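Local coordinates for hypothetical protein (Geobacillus stearothermophilus, PDB 1SFS) that is of unknown function but contains a glycoside hydrolase-like domain and may be a bacterial lysozyme, at residues Ser34-Thr39 with Val223-Thr228; Gln44-Arg47 with Tyr52-Phe55; Asn107-Ala112 with Thr148-Gly153; Ala165-Ala170 with Asn175-Gln180; Pro203-Pro206 with Asn211-Val214. One frame throughout, in Å; residues are numbered along the deposited sequence.

Contact 1: residues Ser34-Thr39 with Val223-Thr228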
# COMPACT_ATOMS: atom_id res chain seq x y z
N SER A 34 -3.40 2.62 -8.91
CA SER A 34 -4.58 3.25 -9.47
C SER A 34 -5.84 2.86 -8.73
O SER A 34 -6.02 1.72 -8.30
CB SER A 34 -4.73 2.90 -10.95
OG SER A 34 -4.91 1.52 -11.19
N ALA A 35 -6.76 3.82 -8.67
CA ALA A 35 -8.10 3.57 -8.16
C ALA A 35 -8.89 2.62 -9.05
O ALA A 35 -9.68 1.83 -8.59
CB ALA A 35 -8.83 4.87 -8.04
N GLN A 36 -8.66 2.71 -10.37
CA GLN A 36 -9.44 1.92 -11.32
C GLN A 36 -8.71 0.62 -11.67
O GLN A 36 -7.51 0.43 -11.49
CB GLN A 36 -9.85 2.79 -12.51
CG GLN A 36 -8.71 2.99 -13.42
CD GLN A 36 -9.07 4.07 -14.46
OE1 GLN A 36 -9.09 5.26 -14.22
NE2 GLN A 36 -9.30 3.66 -15.71
N VAL A 37 -9.51 -0.31 -12.20
CA VAL A 37 -9.06 -1.61 -12.68
C VAL A 37 -7.96 -1.48 -13.74
O VAL A 37 -8.06 -0.63 -14.66
CB VAL A 37 -10.26 -2.38 -13.27
CG1 VAL A 37 -9.89 -3.62 -14.07
CG2 VAL A 37 -11.23 -2.68 -12.16
N VAL A 38 -7.01 -2.39 -13.64
CA VAL A 38 -5.98 -2.49 -14.67
C VAL A 38 -6.57 -3.28 -15.83
O VAL A 38 -6.52 -4.50 -15.83
CB VAL A 38 -4.73 -3.16 -14.15
CG1 VAL A 38 -3.62 -3.06 -15.20
CG2 VAL A 38 -4.24 -2.52 -12.87
N THR A 39 -7.07 -2.63 -16.82
CA THR A 39 -7.40 -3.22 -18.10
C THR A 39 -6.15 -3.27 -18.94
O THR A 39 -5.14 -2.61 -18.66
CB THR A 39 -8.48 -2.35 -18.78
OG1 THR A 39 -7.88 -1.08 -19.01
CG2 THR A 39 -9.77 -2.30 -17.98
N VAL A 223 -0.95 11.76 -17.94
CA VAL A 223 -0.89 11.02 -19.21
C VAL A 223 -1.57 9.66 -19.10
O VAL A 223 -1.95 9.08 -20.12
CB VAL A 223 0.56 10.82 -19.71
CG1 VAL A 223 1.24 12.18 -19.89
CG2 VAL A 223 1.36 9.92 -18.78
N CYS A 224 -1.72 9.15 -17.89
CA CYS A 224 -2.42 7.96 -17.52
C CYS A 224 -2.92 8.18 -16.07
O CYS A 224 -2.20 8.84 -15.32
CB CYS A 224 -1.63 6.62 -17.52
SG CYS A 224 -0.67 6.29 -19.01
N PRO A 225 -4.09 7.69 -15.73
CA PRO A 225 -4.68 7.98 -14.42
C PRO A 225 -4.14 7.07 -13.33
O PRO A 225 -4.79 6.20 -12.74
CB PRO A 225 -6.18 7.74 -14.66
CG PRO A 225 -6.19 6.66 -15.70
CD PRO A 225 -5.02 6.99 -16.60
N VAL A 226 -2.85 7.29 -13.02
CA VAL A 226 -2.12 6.52 -12.04
C VAL A 226 -1.24 7.43 -11.20
O VAL A 226 -0.92 8.57 -11.57
CB VAL A 226 -1.23 5.45 -12.71
CG1 VAL A 226 -2.02 4.56 -13.63
CG2 VAL A 226 -0.04 6.05 -13.49
N ASP A 227 -0.84 6.92 -10.06
CA ASP A 227 0.22 7.49 -9.23
C ASP A 227 1.50 6.72 -9.47
O ASP A 227 1.47 5.57 -9.90
CB ASP A 227 -0.12 7.40 -7.76
CG ASP A 227 -1.50 7.95 -7.50
OD1 ASP A 227 -2.32 7.25 -6.81
OD2 ASP A 227 -1.87 9.05 -7.91
N THR A 228 2.66 7.33 -9.16
CA THR A 228 3.94 6.72 -9.39
C THR A 228 4.69 6.47 -8.08
O THR A 228 4.70 7.28 -7.16
CB THR A 228 4.82 7.55 -10.35
OG1 THR A 228 5.00 8.88 -9.84
CG2 THR A 228 4.18 7.64 -11.73
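The flat carboxamide of Gln36 comes up to the ring of Pro225, the two side chains crossing at about a right angle. Its oxygen leads: Gln36 OE1 lies 3.5 Å from Pro225 CG and 3.8 Å from Pro225 CB, whereas Gln36 CD stands 4.1 Å from the same CG. This is van der Waals contact of a polar atom with ring methylenes, and no hydrogen bond joins the two segments. Gln36 reaches the ring because CG is held between the backbone N and the carbonyl carbon (chi1 77°) and the chain then runs extended. Pro225 in turn is the centre of an inverse gamma turn, a tight bend just before the chain enters strand 227-231.

Deeper in, Ser34 meets the second segment through carbon: its CB is 3.8 Å from Pro225 O and 4.2 Å from Val226 CG1. The hydroxyl is busy within its own loop, where Ser34 OG donates to Gln36 O at 2.8 Å, in the carbonyl plane with a C=O...O angle of 148°. The indole NE1 of Trp56 also bonds to this OG, so the buried hydroxyl has two partners and its rotation is probably fixed.

Val226 continues inward onto Val46 of helix 40-49 and Trp56 of strand 55-59, while Leu42 of that helix touches both Gln36 and Pro225. The contact thus brings together the loop leading from strand 29-33 into helix 40-49 and the chain entering the last strand, 227-231, which pairs with strand 29-33 through the backbones of Asp33 and Asp227.

Contact 2: residues Gln44-Arg47 with Tyr52-Phe55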
# COMPACT_ATOMS: atom_id res chain seq x y z
N GLN A 44 -1.30 -0.74 -21.07
CA GLN A 44 -0.53 -0.25 -22.24
C GLN A 44 -0.30 1.23 -22.18
O GLN A 44 0.77 1.68 -22.63
CB GLN A 44 -1.28 -0.67 -23.52
CG GLN A 44 -1.41 -2.17 -23.74
CD GLN A 44 -0.15 -3.01 -23.76
OE1 GLN A 44 0.95 -2.50 -24.01
NE2 GLN A 44 -0.24 -4.29 -23.43
N CYS A 45 -1.24 2.01 -21.66
CA CYS A 45 -1.00 3.44 -21.46
C CYS A 45 0.23 3.64 -20.62
O CYS A 45 1.15 4.40 -20.96
CB CYS A 45 -2.18 4.16 -20.78
SG CYS A 45 -2.05 5.95 -20.56
N VAL A 46 0.26 2.99 -19.48
CA VAL A 46 1.42 3.14 -18.59
C VAL A 46 2.72 2.69 -19.26
O VAL A 46 3.71 3.37 -19.24
CB VAL A 46 1.16 2.42 -17.27
CG1 VAL A 46 2.40 2.41 -16.39
CG2 VAL A 46 0.02 3.08 -16.49
N ARG A 47 2.67 1.48 -19.83
CA ARG A 47 3.85 0.82 -20.39
C ARG A 47 4.45 1.75 -21.43
O ARG A 47 5.70 1.91 -21.45
CB ARG A 47 3.54 -0.55 -21.02
CG ARG A 47 4.80 -1.29 -21.55
CD ARG A 47 4.45 -2.69 -22.06
NE ARG A 47 3.69 -2.70 -23.28
CZ ARG A 47 4.21 -2.62 -24.51
NH1 ARG A 47 3.36 -2.66 -25.55
NH2 ARG A 47 5.55 -2.50 -24.64
N TYR A 52 7.65 0.63 -17.54
CA TYR A 52 7.18 -0.71 -17.28
C TYR A 52 7.04 -0.92 -15.78
O TYR A 52 8.04 -0.98 -15.08
CB TYR A 52 8.17 -1.77 -17.88
CG TYR A 52 7.39 -3.01 -18.14
CD1 TYR A 52 7.05 -3.37 -19.46
CD2 TYR A 52 6.94 -3.83 -17.14
CE1 TYR A 52 6.32 -4.52 -19.70
CE2 TYR A 52 6.16 -4.97 -17.37
CZ TYR A 52 5.85 -5.30 -18.64
OH TYR A 52 5.09 -6.41 -18.94
N PRO A 53 5.82 -0.99 -15.24
CA PRO A 53 5.71 -1.07 -13.78
C PRO A 53 6.09 -2.45 -13.31
O PRO A 53 5.66 -3.45 -13.90
CB PRO A 53 4.25 -0.73 -13.56
CG PRO A 53 3.57 -1.31 -14.78
CD PRO A 53 4.53 -1.04 -15.92
N LYS A 54 6.82 -2.55 -12.21
CA LYS A 54 7.14 -3.84 -11.62
C LYS A 54 6.07 -4.27 -10.61
O LYS A 54 5.97 -5.46 -10.28
CB LYS A 54 8.52 -3.85 -11.00
CG LYS A 54 9.61 -3.43 -11.94
CD LYS A 54 9.54 -3.87 -13.39
CE LYS A 54 10.63 -3.35 -14.33
NZ LYS A 54 10.64 -1.81 -14.51
N PHE A 55 5.27 -3.33 -10.15
CA PHE A 55 4.20 -3.56 -9.22
C PHE A 55 3.11 -2.54 -9.48
O PHE A 55 3.39 -1.48 -10.05
CB PHE A 55 4.67 -3.55 -7.76
CG PHE A 55 5.29 -2.23 -7.33
CD1 PHE A 55 4.50 -1.25 -6.74
CD2 PHE A 55 6.62 -1.96 -7.54
CE1 PHE A 55 5.07 -0.04 -6.38
CE2 PHE A 55 7.19 -0.73 -7.16
CZ PHE A 55 6.41 0.21 -6.57
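Carbon-to-carbon contact carries this meeting, first of all where the aliphatic chain of Arg47 passes the CD1-CE1 bond of the Tyr52 ring. Arg47 CD is 3.5 Å from Tyr52 CE1, and Arg47 CG is 3.7 Å from Tyr52 CD1. The approach is oblique and made by the methylenes; the guanidinium plane is turned 52° from the ring. A second apolar pair lies further inside, with Val46 CG1 4.1 Å from Pro53 CD.

The hydrogen bonds stay within each segment. Arg47 bends at chi3 (70°) and swings its guanidinium back to the preceding turn, where NE and NH1 both grip Gln44 OE1, at 2.8 Å from NE and 2.9 Å from NH1. The oxygen lies close to the guanidinium plane, and the nitrogens reach it from opposite faces of the amide. On the other segment, Lys54 NZ bonds to Tyr52 O and also makes a salt bridge to Glu195.

Tyr52 is held at its far end by a bond from OH to Tyr81 O, and Phe43 meets it edge-to-face. A serine in its place would probably leave the Arg47 methylenes without their ring and Tyr81 O without this partner.

Here the end of helix 40-49 folds against the connection to strand 55-59, the returning part of a beta-alpha-beta crossover from strand 29-33, as in glycoside hydrolase barrels.

Contact 3: residues Asn107-Ala112 with Thr148-Gly153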
# COMPACT_ATOMS: atom_id res chain seq x y z
N ASN A 107 -11.47 -7.79 7.72
CA ASN A 107 -12.08 -7.55 6.44
C ASN A 107 -11.03 -7.61 5.32
O ASN A 107 -11.33 -8.15 4.22
CB ASN A 107 -12.80 -6.23 6.44
CG ASN A 107 -14.08 -6.25 7.22
OD1 ASN A 107 -14.69 -7.25 7.43
ND2 ASN A 107 -14.52 -5.06 7.59
N ALA A 108 -9.85 -7.08 5.54
CA ALA A 108 -8.81 -7.12 4.50
C ALA A 108 -8.48 -8.55 4.18
O ALA A 108 -8.34 -8.91 2.99
CB ALA A 108 -7.61 -6.33 4.98
N VAL A 109 -8.30 -9.42 5.19
CA VAL A 109 -7.95 -10.80 4.98
C VAL A 109 -9.08 -11.51 4.24
O VAL A 109 -8.86 -12.32 3.35
CB VAL A 109 -7.65 -11.48 6.33
CG1 VAL A 109 -7.56 -13.00 6.22
CG2 VAL A 109 -6.36 -10.90 6.87
N PHE A 110 -10.33 -11.23 4.63
CA PHE A 110 -11.48 -11.83 3.94
C PHE A 110 -11.45 -11.55 2.47
O PHE A 110 -11.65 -12.45 1.64
CB PHE A 110 -12.74 -11.30 4.62
CG PHE A 110 -14.02 -11.55 3.87
CD1 PHE A 110 -14.59 -12.80 3.96
CD2 PHE A 110 -14.67 -10.57 3.14
CE1 PHE A 110 -15.80 -13.08 3.30
CE2 PHE A 110 -15.85 -10.81 2.50
CZ PHE A 110 -16.40 -12.05 2.63
N HIS A 111 -11.20 -10.31 2.09
CA HIS A 111 -11.14 -9.95 0.70
C HIS A 111 -9.92 -10.60 0.03
O HIS A 111 -10.04 -11.08 -1.12
CB HIS A 111 -11.13 -8.44 0.45
CG HIS A 111 -12.46 -7.82 0.72
ND1 HIS A 111 -13.50 -8.00 -0.14
CD2 HIS A 111 -12.94 -7.08 1.75
CE1 HIS A 111 -14.57 -7.38 0.32
NE2 HIS A 111 -14.29 -6.81 1.48
N ALA A 112 -8.78 -10.60 0.69
CA ALA A 112 -7.57 -11.18 0.10
C ALA A 112 -7.79 -12.68 -0.19
O ALA A 112 -7.39 -13.18 -1.23
CB ALA A 112 -6.40 -10.96 1.04
N THR A 148 -2.97 -15.05 10.43
CA THR A 148 -3.50 -15.31 9.11
C THR A 148 -2.48 -15.63 8.03
O THR A 148 -2.84 -16.09 6.95
CB THR A 148 -4.35 -14.11 8.63
OG1 THR A 148 -3.50 -13.07 8.14
CG2 THR A 148 -5.28 -13.62 9.72
N GLY A 149 -1.24 -15.30 8.35
CA GLY A 149 -0.21 -15.45 7.34
C GLY A 149 -0.00 -14.23 6.45
O GLY A 149 1.00 -14.23 5.74
N TYR A 150 -0.91 -13.25 6.45
CA TYR A 150 -0.68 -12.02 5.71
C TYR A 150 0.18 -11.09 6.55
O TYR A 150 0.13 -11.09 7.78
CB TYR A 150 -2.00 -11.37 5.36
CG TYR A 150 -2.77 -12.20 4.36
CD1 TYR A 150 -3.82 -12.99 4.76
CD2 TYR A 150 -2.43 -12.25 3.02
CE1 TYR A 150 -4.53 -13.76 3.86
CE2 TYR A 150 -3.12 -13.01 2.12
CZ TYR A 150 -4.17 -13.77 2.53
OH TYR A 150 -4.88 -14.55 1.65
N ARG A 151 0.99 -10.29 5.89
CA ARG A 151 1.90 -9.37 6.55
C ARG A 151 1.31 -7.97 6.56
O ARG A 151 0.74 -7.54 5.53
CB ARG A 151 3.27 -9.40 5.87
CG ARG A 151 4.34 -8.67 6.65
CD ARG A 151 5.70 -8.75 5.97
NE ARG A 151 6.67 -8.03 6.82
CZ ARG A 151 7.97 -8.02 6.63
NH1 ARG A 151 8.78 -7.35 7.40
NH2 ARG A 151 8.51 -8.66 5.58
N PRO A 152 1.43 -7.22 7.64
CA PRO A 152 0.82 -5.89 7.71
C PRO A 152 1.62 -4.84 6.97
O PRO A 152 2.79 -4.60 7.23
CB PRO A 152 0.79 -5.59 9.21
CG PRO A 152 1.85 -6.44 9.81
CD PRO A 152 1.96 -7.66 8.95
N GLY A 153 0.93 -4.14 6.08
CA GLY A 153 1.45 -2.94 5.44
C GLY A 153 0.70 -1.72 5.92
O GLY A 153 -0.50 -1.81 6.27
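Helix 98-114 packs here on the entry to strand 151-156, in the layer between helices and sheet of a beta/alpha fold, with Val109 and Ala112 set against Thr148 and Tyr150. Both methyls of Val109 take part. Val109 CG2 is 3.8 Å from Thr148 OG1, tip to tip, and 3.9 Å from Tyr150 CD1; Val109 CG1 lies 3.9 Å from Tyr150 CE1. One turn on, Ala112 CB reaches the phenol end at 3.9 Å from Tyr150 CZ. Both residues come to the ring obliquely.

Tyr150 points there because its CG is anti to the carbonyl carbon (chi1 -68°), and its buried OH is bonded to Ile117 O. Replacing it with a leucine would likely leave Ala112 facing a gap and that carbonyl without its hydroxyl mate.

Thr148 OG1 accepts from Tyr150 N at 3.1 Å (N-H...O angle 165°), making an ST turn, and it is also bonded to Leu145 O at the end of helix 135-145. The turn passes through Gly149 at a positive phi of 89°. Here it leads from helix 135-145 into strand 151-156, the helix-to-strand passage of a beta-alpha-beta unit between parallel strands 122-126 and 151-156.

Contact 4: residues Ala165-Ala170 with Asn175-Gln180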
# COMPACT_ATOMS: atom_id res chain seq x y z
N ALA A 165 3.43 9.60 15.01
CA ALA A 165 3.45 9.45 16.47
C ALA A 165 2.75 8.18 16.88
O ALA A 165 3.19 7.50 17.83
CB ALA A 165 2.89 10.69 17.15
N ALA A 166 1.61 7.85 16.25
CA ALA A 166 0.89 6.63 16.57
C ALA A 166 1.73 5.39 16.32
O ALA A 166 1.76 4.46 17.11
CB ALA A 166 -0.42 6.59 15.78
N TYR A 167 2.41 5.38 15.16
CA TYR A 167 3.26 4.30 14.80
C TYR A 167 4.39 4.14 15.79
O TYR A 167 4.70 3.04 16.25
CB TYR A 167 3.79 4.51 13.33
CG TYR A 167 4.81 3.48 12.96
CD1 TYR A 167 4.45 2.19 12.53
CD2 TYR A 167 6.16 3.78 13.07
CE1 TYR A 167 5.44 1.26 12.22
CE2 TYR A 167 7.13 2.84 12.80
CZ TYR A 167 6.77 1.59 12.36
OH TYR A 167 7.71 0.61 12.11
N CYS A 168 5.07 5.25 16.12
CA CYS A 168 6.23 5.15 17.04
C CYS A 168 5.77 4.72 18.43
O CYS A 168 6.49 3.94 19.08
CB CYS A 168 7.04 6.38 17.04
SG CYS A 168 7.92 6.64 15.43
N GLU A 169 4.59 5.16 18.90
CA GLU A 169 4.09 4.67 20.17
C GLU A 169 3.81 3.19 20.07
O GLU A 169 4.16 2.40 20.98
CB GLU A 169 2.84 5.43 20.57
CG GLU A 169 2.14 4.83 21.76
CD GLU A 169 0.87 5.50 22.20
OE1 GLU A 169 0.19 4.90 23.11
OE2 GLU A 169 0.57 6.61 21.71
N ALA A 170 3.20 2.74 18.98
CA ALA A 170 2.92 1.31 18.83
C ALA A 170 4.19 0.49 18.87
O ALA A 170 4.25 -0.59 19.48
CB ALA A 170 2.14 1.07 17.55
N ASN A 175 7.69 -4.13 20.01
CA ASN A 175 8.64 -4.00 18.96
C ASN A 175 8.27 -4.78 17.71
O ASN A 175 8.76 -4.48 16.65
CB ASN A 175 10.02 -4.43 19.49
CG ASN A 175 11.04 -4.17 18.40
OD1 ASN A 175 11.28 -2.97 18.10
ND2 ASN A 175 11.57 -5.26 17.92
N GLN A 176 7.42 -5.80 17.82
CA GLN A 176 6.97 -6.52 16.62
C GLN A 176 6.26 -5.63 15.61
O GLN A 176 6.20 -6.00 14.43
CB GLN A 176 6.05 -7.68 17.00
CG GLN A 176 6.88 -8.76 17.65
CD GLN A 176 7.79 -9.46 16.68
OE1 GLN A 176 7.58 -9.59 15.48
NE2 GLN A 176 8.89 -9.91 17.24
N VAL A 177 5.73 -4.49 16.01
CA VAL A 177 5.16 -3.57 15.02
C VAL A 177 6.23 -3.19 14.02
O VAL A 177 5.99 -3.14 12.80
CB VAL A 177 4.49 -2.38 15.72
CG1 VAL A 177 4.09 -1.32 14.70
CG2 VAL A 177 3.31 -2.84 16.57
N ALA A 178 7.44 -2.87 14.49
CA ALA A 178 8.53 -2.48 13.63
C ALA A 178 9.07 -3.67 12.86
O ALA A 178 9.55 -3.50 11.73
CB ALA A 178 9.64 -1.83 14.40
N VAL A 179 9.08 -4.87 13.44
CA VAL A 179 9.57 -6.04 12.76
C VAL A 179 8.64 -6.42 11.61
O VAL A 179 9.08 -6.70 10.50
CB VAL A 179 9.74 -7.22 13.75
CG1 VAL A 179 10.18 -8.48 13.02
CG2 VAL A 179 10.74 -6.85 14.85
N GLN A 180 7.37 -6.49 11.90
CA GLN A 180 6.38 -7.03 10.95
C GLN A 180 5.89 -6.02 9.97
O GLN A 180 5.65 -6.35 8.80
CB GLN A 180 5.18 -7.63 11.70
CG GLN A 180 5.52 -8.77 12.69
CD GLN A 180 6.21 -9.97 12.12
OE1 GLN A 180 5.88 -10.33 11.00
NE2 GLN A 180 7.07 -10.60 12.87
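Val177 and Ala178 are the residues that the short helix 176-180 sets against Tyr167 and Ala170 of helix 163-173; the axes of the two short segments pass 9.6 Å apart at 110°. The second segment starts with Asn175, whose carbonyl O accepts from Val179 N and so takes part in the first turn.

Gln176 faces away from the contact. Its side chain is tied along the outer side of the helix instead: Gln180 NE2 donates to Gln176 OE1 at 2.8 Å, an almost straight bond (176° at the hydrogen) arriving nearly along the C=O axis and in the Gln180 amide plane.

Val177 comes next and points inward, its two methyls dividing the work only in part. CG1, anti to the backbone N (chi1 171°), lies 3.8 Å from Tyr167 CE1, approaching the ring obliquely as the two side chains slide past each other in opposite directions. CG2 is 3.8 Å from Ala170 O, while Ala170 CB is equally far, 4.2 Å, from Val177 CG1 and CG2.

Ala178 meets the far end of the tyrosine, its CA 3.5 Å and its CB 3.9 Å from Tyr167 OH. That hydroxyl is bonded to Ser209 O, so its polar need is met although the carbons of Ala178 lie against it. At Gln180 the backbone O accepts from Arg151 NE, tying the helix end to strand 151-156.

Tyr167 and Ala170 also touch Ile138 of helix 135-145. Helices 163-173 and 176-180 together form the crossover from strand 151-156 to its parallel neighbour 182-185, consistent with the beta/alpha barrel of glycoside hydrolase-like domains.

Contact 5: residues Pro203-Pro206 with Asn211-Val214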
# COMPACT_ATOMS: atom_id res chain seq x y z
N PRO A 203 12.15 8.12 0.51
CA PRO A 203 10.89 8.43 1.23
C PRO A 203 11.15 9.03 2.60
O PRO A 203 12.16 8.71 3.26
CB PRO A 203 10.28 7.05 1.43
CG PRO A 203 11.39 6.10 1.40
CD PRO A 203 12.36 6.70 0.38
N ALA A 204 10.19 9.85 3.03
CA ALA A 204 10.13 10.25 4.46
C ALA A 204 9.78 9.01 5.30
O ALA A 204 9.00 8.17 4.90
CB ALA A 204 9.06 11.29 4.65
N ALA A 205 10.32 8.98 6.49
CA ALA A 205 10.11 7.88 7.42
C ALA A 205 9.65 8.41 8.76
O ALA A 205 9.98 9.52 9.12
CB ALA A 205 11.42 7.16 7.60
N PRO A 206 8.95 7.60 9.55
CA PRO A 206 8.69 8.01 10.93
C PRO A 206 9.97 8.03 11.71
O PRO A 206 10.96 7.43 11.32
CB PRO A 206 7.78 6.92 11.44
CG PRO A 206 8.15 5.73 10.64
CD PRO A 206 8.46 6.24 9.27
N ASN A 211 10.38 -0.37 8.38
CA ASN A 211 10.70 -0.93 7.07
C ASN A 211 9.98 -0.07 6.01
O ASN A 211 8.85 -0.39 5.63
CB ASN A 211 10.23 -2.37 6.98
CG ASN A 211 10.82 -3.27 8.01
OD1 ASN A 211 12.02 -3.34 8.14
ND2 ASN A 211 9.96 -3.91 8.81
N VAL A 212 10.59 1.00 5.57
CA VAL A 212 9.96 1.92 4.62
C VAL A 212 10.37 1.48 3.22
O VAL A 212 11.41 1.87 2.68
CB VAL A 212 10.26 3.39 4.89
CG1 VAL A 212 9.48 4.24 3.93
CG2 VAL A 212 9.99 3.76 6.32
N TRP A 213 9.59 0.58 2.65
CA TRP A 213 9.93 -0.14 1.44
C TRP A 213 9.19 0.30 0.21
O TRP A 213 9.45 -0.22 -0.87
CB TRP A 213 9.75 -1.65 1.62
CG TRP A 213 10.71 -2.28 2.58
CD1 TRP A 213 11.74 -1.71 3.25
CD2 TRP A 213 10.66 -3.68 2.94
NE1 TRP A 213 12.37 -2.70 4.02
CE2 TRP A 213 11.71 -3.89 3.85
CE3 TRP A 213 9.81 -4.73 2.57
CZ2 TRP A 213 11.94 -5.14 4.41
CZ3 TRP A 213 10.04 -5.98 3.13
CH2 TRP A 213 11.07 -6.12 4.00
N VAL A 214 8.26 1.22 0.32
CA VAL A 214 7.54 1.78 -0.82
C VAL A 214 7.45 3.28 -0.63
O VAL A 214 7.29 3.74 0.50
CB VAL A 214 6.14 1.17 -1.03
CG1 VAL A 214 5.76 1.22 -2.51
CG2 VAL A 214 6.01 -0.23 -0.45
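Pro203-Pro206 runs extended and antiparallel to Asn211-Val214, nearest at Ala205 and Val212 with their CA atoms 6.6 Å apart, and no backbone hydrogen bond joins the two. The loop lies over strand 211-218, the seventh strand of the sheet in this glycoside hydrolase-like fold, and the chain turns back on itself between them.

Val212 makes all the close approaches on the strand side. It points at the loop, while the backbone at Trp213 (psi -4°) departs from regular strand geometry, and both Trp213 and Val214 turn away. Each methyl of Val212 has its own neighbours. CG1, placed anti to the backbone N (chi1 -176°), slides alongside the first proline, 3.7 Å from Pro203 CG and 3.8 Å from Pro203 CB. CG2 faces the far end of the loop segment, where Ala205 CB is 3.9 Å away.

Two backbone carbonyls at this patch have partners beyond it: Ala204 O is bonded to the hydroxyl of Ser185 on strand 182-185, and Val212 O to that of Tyr201. Pro206 also touches Tyr167 of helix 163-173. Across the contact its ring meets the second methyl of the valine through one carbon, with Pro206 CD 4.1 Å from Val212 CG2.

Contacts 1 and 2 are neighbours, their centres about 10 Å apart, joined by the disulfide Cys224 SG-Cys45 SG (2.1 Å). About 33 Å between centres separates contact 2 from contact 4, across the middle of the chain. Contact 2 nevertheless touches contact 5, with Phe55 CE1 4.1 Å from Val214 CG1. Contact 4 adjoins contact 5 as well, where Cys168 SG lies 4.0 Å from Pro206 CB. Arg151 in contact 3 links these: its NH1 makes a weak hydrogen bond to Val179 O of contact 4 at 3.2 Å, and its NH2 packs on Trp213 of contact 5. Contacts 2 to 5 are all nested within the loop closed by contact 1, which lies where the first and last strands pair.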